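Local coordinates for protein putative branched-chain amino acid aminotransferase IlvE (Streptococcus mutans, PDB 4DQN) that probably catalyses the pyridoxal-phosphate-dependent transfer of the amino group between branched-chain amino acids and 2-oxoglutarate, at residues F23-Y28 and Y148-F153; H219-E224 and E270-V275. One frame throughout, in Å; residues are numbered along the deposited sequence.

Contact 1: F23-Y28 and Y148-F153; sequences FRYISY and YIFTIF
Tyr25 and Ser27 pair with Ile152 and Phe150 as the hydrogen-bonded positions of two antiparallel strands, whose short axes run 174° apart and approach to 4.6 Å. Ser27 N gives to Phe150 O at 2.8 Å, and Phe150 N returns a nearly straight bond to Ser27 O. Tyr25 and Ile152 exchange the same two bonds, but Tyr25 O also accepts from Thr151 OG1 at 2.7 Å. That hydroxyl lies anti to its own backbone N (chi1 -178°), which carries it across to the neighbouring strand; the backbone N and O of Thr151 make no bond to 23-28, and its hydroxyl adds one.

Beside Thr151, Ile26 and Ile149 mesh through CG1 and CG2, while Tyr28 lies alongside Ile149, ring atom CD2 3.8 Å from CG1. On the other face Tyr25 CE1 meets Phe150 CD2 at 3.8 Å; Tyr25 and Ile152 lie against helix 100-113, and the Tyr25 hydroxyl bonds to Lys102. Arg24 CG packs on Phe153 CB before its bent chain carries the guanidinium away.

Apolar side chains thus pack on both faces, with small polar Ser27 among them, its OG held by Asp35 and Lys102. Two donors on Tyr25 O help fix the register, and the Arg24-Glu49 salt bridge ties this strand's start to the second subunit.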
# COMPACT_ATOMS: atom_id res chain seq x y z
N PHE A 23 24.11 14.29 3.53
CA PHE A 23 23.02 15.24 3.25
C PHE A 23 21.87 14.62 2.46
O PHE A 23 22.11 13.79 1.57
CB PHE A 23 23.56 16.45 2.47
CG PHE A 23 24.61 17.21 3.22
CD1 PHE A 23 24.25 18.09 4.23
CD2 PHE A 23 25.95 17.02 2.93
CE1 PHE A 23 25.22 18.78 4.95
CE2 PHE A 23 26.92 17.71 3.63
CZ PHE A 23 26.56 18.58 4.65
N ARG A 24 20.63 14.99 2.79
CA ARG A 24 19.47 14.70 1.94
C ARG A 24 18.74 16.00 1.73
O ARG A 24 18.85 16.91 2.55
CB ARG A 24 18.41 13.82 2.61
CG ARG A 24 18.84 12.59 3.27
CD ARG A 24 18.75 12.75 4.76
NE ARG A 24 20.06 13.07 5.23
CZ ARG A 24 21.06 12.21 5.23
NH1 ARG A 24 20.90 10.95 4.81
NH2 ARG A 24 22.23 12.62 5.67
N TYR A 25 17.97 16.05 0.65
CA TYR A 25 17.04 17.15 0.41
C TYR A 25 15.70 16.85 1.08
O TYR A 25 15.24 15.70 1.09
CB TYR A 25 16.85 17.30 -1.09
CG TYR A 25 15.78 18.27 -1.55
CD1 TYR A 25 14.43 17.91 -1.58
CD2 TYR A 25 16.13 19.53 -2.02
CE1 TYR A 25 13.46 18.79 -2.04
CE2 TYR A 25 15.17 20.42 -2.48
CZ TYR A 25 13.85 20.04 -2.48
OH TYR A 25 12.90 20.93 -2.96
N ILE A 26 15.06 17.88 1.62
CA ILE A 26 13.72 17.73 2.18
C ILE A 26 12.91 19.01 1.96
O ILE A 26 13.44 20.12 2.07
CB ILE A 26 13.75 17.34 3.69
CG1 ILE A 26 12.37 16.89 4.16
CG2 ILE A 26 14.26 18.50 4.55
CD1 ILE A 26 12.38 16.17 5.54
N SER A 27 11.64 18.84 1.61
CA SER A 27 10.75 19.96 1.35
C SER A 27 9.40 19.58 1.93
O SER A 27 8.99 18.42 1.84
CB SER A 27 10.63 20.21 -0.16
OG SER A 27 9.77 21.31 -0.45
N TYR A 28 8.73 20.56 2.53
CA TYR A 28 7.45 20.32 3.18
C TYR A 28 6.33 21.02 2.41
O TYR A 28 6.51 22.15 1.94
CB TYR A 28 7.46 20.83 4.63
CG TYR A 28 8.42 20.08 5.55
CD1 TYR A 28 9.78 20.39 5.57
CD2 TYR A 28 7.96 19.09 6.41
CE1 TYR A 28 10.66 19.72 6.42
CE2 TYR A 28 8.84 18.42 7.27
CZ TYR A 28 10.18 18.74 7.26
OH TYR A 28 11.05 18.08 8.09
N TYR A 148 2.51 17.28 3.36
CA TYR A 148 3.32 16.26 2.70
C TYR A 148 4.79 16.52 2.87
O TYR A 148 5.22 17.67 3.06
CB TYR A 148 2.98 16.19 1.20
CG TYR A 148 1.55 15.75 0.97
CD1 TYR A 148 0.50 16.65 1.05
CD2 TYR A 148 1.26 14.41 0.71
CE1 TYR A 148 -0.81 16.25 0.87
CE2 TYR A 148 -0.06 13.98 0.52
CZ TYR A 148 -1.08 14.91 0.60
OH TYR A 148 -2.38 14.51 0.41
N ILE A 149 5.58 15.45 2.81
CA ILE A 149 7.04 15.59 2.73
C ILE A 149 7.52 15.07 1.39
O ILE A 149 7.09 14.01 0.96
CB ILE A 149 7.73 14.80 3.86
CG1 ILE A 149 7.46 15.48 5.21
CG2 ILE A 149 9.25 14.74 3.65
CD1 ILE A 149 8.04 14.74 6.41
N PHE A 150 8.41 15.83 0.74
CA PHE A 150 9.17 15.32 -0.39
C PHE A 150 10.64 15.32 -0.00
O PHE A 150 11.20 16.37 0.35
CB PHE A 150 8.94 16.16 -1.66
CG PHE A 150 9.79 15.73 -2.85
CD1 PHE A 150 9.66 14.46 -3.40
CD2 PHE A 150 10.70 16.61 -3.41
CE1 PHE A 150 10.45 14.06 -4.51
CE2 PHE A 150 11.50 16.23 -4.52
CZ PHE A 150 11.37 14.96 -5.06
N THR A 151 11.26 14.15 -0.03
CA THR A 151 12.67 14.04 0.32
C THR A 151 13.43 13.22 -0.71
O THR A 151 12.88 12.28 -1.29
CB THR A 151 12.85 13.47 1.76
OG1 THR A 151 14.24 13.41 2.10
CG2 THR A 151 12.22 12.06 1.90
N ILE A 152 14.68 13.59 -0.97
CA ILE A 152 15.56 12.72 -1.76
C ILE A 152 16.81 12.42 -0.97
O ILE A 152 17.58 13.34 -0.63
CB ILE A 152 15.98 13.36 -3.10
CG1 ILE A 152 14.77 13.85 -3.91
CG2 ILE A 152 16.80 12.36 -3.92
CD1 ILE A 152 15.16 14.43 -5.31
N PHE A 153 17.03 11.14 -0.68
CA PHE A 153 18.29 10.70 -0.09
C PHE A 153 19.04 9.78 -1.06
O PHE A 153 18.47 9.33 -2.06
CB PHE A 153 18.09 10.05 1.29
CG PHE A 153 17.18 8.84 1.31
CD1 PHE A 153 15.81 9.00 1.48
CD2 PHE A 153 17.70 7.56 1.24
CE1 PHE A 153 14.96 7.90 1.53
CE2 PHE A 153 16.87 6.44 1.28
CZ PHE A 153 15.49 6.61 1.44

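Contact 2: H219-E224 and E270-V275; sequences HTKIEE and EGDVCV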
# COMPACT_ATOMS: atom_id res chain seq x y z
N HIS A 219 -4.84 -13.73 -16.10
CA HIS A 219 -3.62 -14.52 -15.90
C HIS A 219 -3.22 -15.28 -17.16
O HIS A 219 -3.03 -16.50 -17.14
CB HIS A 219 -3.75 -15.46 -14.69
CG HIS A 219 -3.54 -14.77 -13.38
ND1 HIS A 219 -2.44 -15.02 -12.57
CD2 HIS A 219 -4.27 -13.82 -12.74
CE1 HIS A 219 -2.51 -14.26 -11.50
NE2 HIS A 219 -3.61 -13.52 -11.57
N THR A 220 -3.10 -14.55 -18.27
CA THR A 220 -2.69 -15.16 -19.53
C THR A 220 -1.58 -14.37 -20.22
O THR A 220 -0.95 -14.85 -21.18
CB THR A 220 -3.89 -15.31 -20.47
OG1 THR A 220 -3.54 -16.16 -21.56
CG2 THR A 220 -4.31 -13.95 -20.99
N LYS A 221 -1.32 -13.16 -19.72
CA LYS A 221 -0.33 -12.26 -20.32
C LYS A 221 0.63 -11.78 -19.25
O LYS A 221 0.24 -11.58 -18.10
CB LYS A 221 -1.03 -11.06 -20.94
CG LYS A 221 -2.08 -11.40 -21.99
CD LYS A 221 -2.92 -10.18 -22.34
CE LYS A 221 -3.58 -9.62 -21.09
NZ LYS A 221 -4.33 -8.36 -21.35
N ILE A 222 1.89 -11.60 -19.63
CA ILE A 222 2.92 -11.15 -18.69
C ILE A 222 2.75 -9.68 -18.38
O ILE A 222 2.51 -8.86 -19.27
CB ILE A 222 4.34 -11.41 -19.25
CG1 ILE A 222 4.62 -12.91 -19.31
CG2 ILE A 222 5.40 -10.72 -18.40
CD1 ILE A 222 6.00 -13.25 -19.87
N GLU A 223 2.86 -9.34 -17.10
CA GLU A 223 2.81 -7.95 -16.67
C GLU A 223 4.21 -7.42 -16.41
O GLU A 223 4.70 -6.54 -17.12
CB GLU A 223 2.00 -7.83 -15.38
CG GLU A 223 0.53 -8.12 -15.56
CD GLU A 223 -0.30 -6.87 -15.62
OE1 GLU A 223 -0.35 -6.14 -14.60
OE2 GLU A 223 -0.90 -6.61 -16.68
N GLU A 224 4.84 -7.96 -15.37
CA GLU A 224 6.18 -7.51 -15.02
C GLU A 224 6.97 -8.54 -14.19
O GLU A 224 6.41 -9.52 -13.69
CB GLU A 224 6.14 -6.14 -14.32
CG GLU A 224 5.10 -5.99 -13.21
CD GLU A 224 4.93 -4.53 -12.79
OE1 GLU A 224 4.64 -3.68 -13.65
OE2 GLU A 224 5.10 -4.24 -11.59
N GLU A 270 5.21 -1.83 -27.62
CA GLU A 270 4.53 -2.26 -26.42
C GLU A 270 3.31 -3.05 -26.89
O GLU A 270 2.40 -2.48 -27.51
CB GLU A 270 4.09 -1.06 -25.58
CG GLU A 270 5.21 -0.06 -25.23
CD GLU A 270 4.73 1.05 -24.31
OE1 GLU A 270 4.08 0.74 -23.29
OE2 GLU A 270 4.99 2.23 -24.60
N GLY A 271 3.31 -4.35 -26.63
CA GLY A 271 2.19 -5.20 -27.01
C GLY A 271 1.96 -6.26 -25.97
O GLY A 271 2.72 -6.37 -25.01
N ASP A 272 0.92 -7.07 -26.12
CA ASP A 272 0.75 -8.12 -25.13
C ASP A 272 1.70 -9.29 -25.40
O ASP A 272 2.12 -9.54 -26.53
CB ASP A 272 -0.71 -8.52 -24.91
CG ASP A 272 -1.40 -8.93 -26.17
OD1 ASP A 272 -0.74 -9.56 -27.03
OD2 ASP A 272 -2.61 -8.64 -26.30
N VAL A 273 2.07 -9.97 -24.32
CA VAL A 273 3.00 -11.08 -24.36
C VAL A 273 2.29 -12.24 -23.67
O VAL A 273 2.09 -12.20 -22.46
CB VAL A 273 4.31 -10.74 -23.60
CG1 VAL A 273 5.23 -11.96 -23.52
CG2 VAL A 273 5.03 -9.56 -24.25
N CYS A 274 1.89 -13.25 -24.44
CA CYS A 274 1.09 -14.34 -23.87
C CYS A 274 1.99 -15.41 -23.29
O CYS A 274 3.00 -15.76 -23.89
CB CYS A 274 0.17 -14.94 -24.93
SG CYS A 274 -0.91 -13.70 -25.68
N VAL A 275 1.62 -15.93 -22.12
CA VAL A 275 2.45 -16.94 -21.46
C VAL A 275 2.48 -18.25 -22.21
O VAL A 275 3.27 -19.14 -21.88
CB VAL A 275 2.00 -17.24 -20.01
CG1 VAL A 275 2.51 -16.19 -19.08
CG2 VAL A 275 0.47 -17.41 -19.92
O HOH W 1 1.36 -8.80 -21.90
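Asp272 is the first residue of the loop 270-275 to reach the other segment, and it does so through carbon: its CB lies 3.8 Å from CD of Lys221, the two side chains crossing at an angle. The charged ends do not meet, since Lys221 NZ stays 5.2 Å from Asp272 OD2, so any attraction between them is probably modest; Asp272 is exposed and Lys221 partly so, and both charged ends can be hydrated.

Val273 follows with both backbone groups engaged. Its carbonyl O receives the N-H of Ile222 at 2.9 Å, close to the line of the C=O bond, and its N gives a hydrogen bond to a water that in turn donates to Ile222 O. The water therefore stands in for the direct bond that a continuing strand pair would make. With CG1 anti to the backbone N (chi1 174°), Val273 sets that methyl 3.9 Å from Ile222 CD1; both side chains also lean on Phe230 of strand 228-234.

At Cys274 the CA atoms come nearest, its own 4.4 Å from CA of Lys221 in a single bridge, and its N is held by Glu277.

Val275 closes the segment. Its N gives to Thr220 O at 2.9 Å with the hydrogen pointing almost straight at the acceptor, although the donor sits tilted 32° from the carbonyl plane. Its CG1 meets Ile222 CG1 at 3.9 Å.

Two direct backbone bonds and one water thus clip the loop to residues 220-222, leading into strand 222-225, while Ile222 packs between Val273 and Val275, giving the contact an apolar side against Leu214 and Phe230.

Overall arrangement
The two contacts lie on opposite sides of the chain's centre, their own centres about 37 Å apart, and share no strand. Contact 1 is buried and joins neighbouring strands of the antiparallel sheet, with regular pairing and side chains on both faces; the side chain of Phe150 lies about 11 Å from that of Lys188, the predicted cofactor lysine, which carries no cofactor here. Contact 2 is partly buried, away from the annotated sites, and joins a loop to one end of a strand in the mixed sheet by a single bridge. Aromatic rings mark the first, and its Arg24 reaches on to the second subunit, whereas the second uses branched aliphatic side chains, more exposed polar residues and a bridging water.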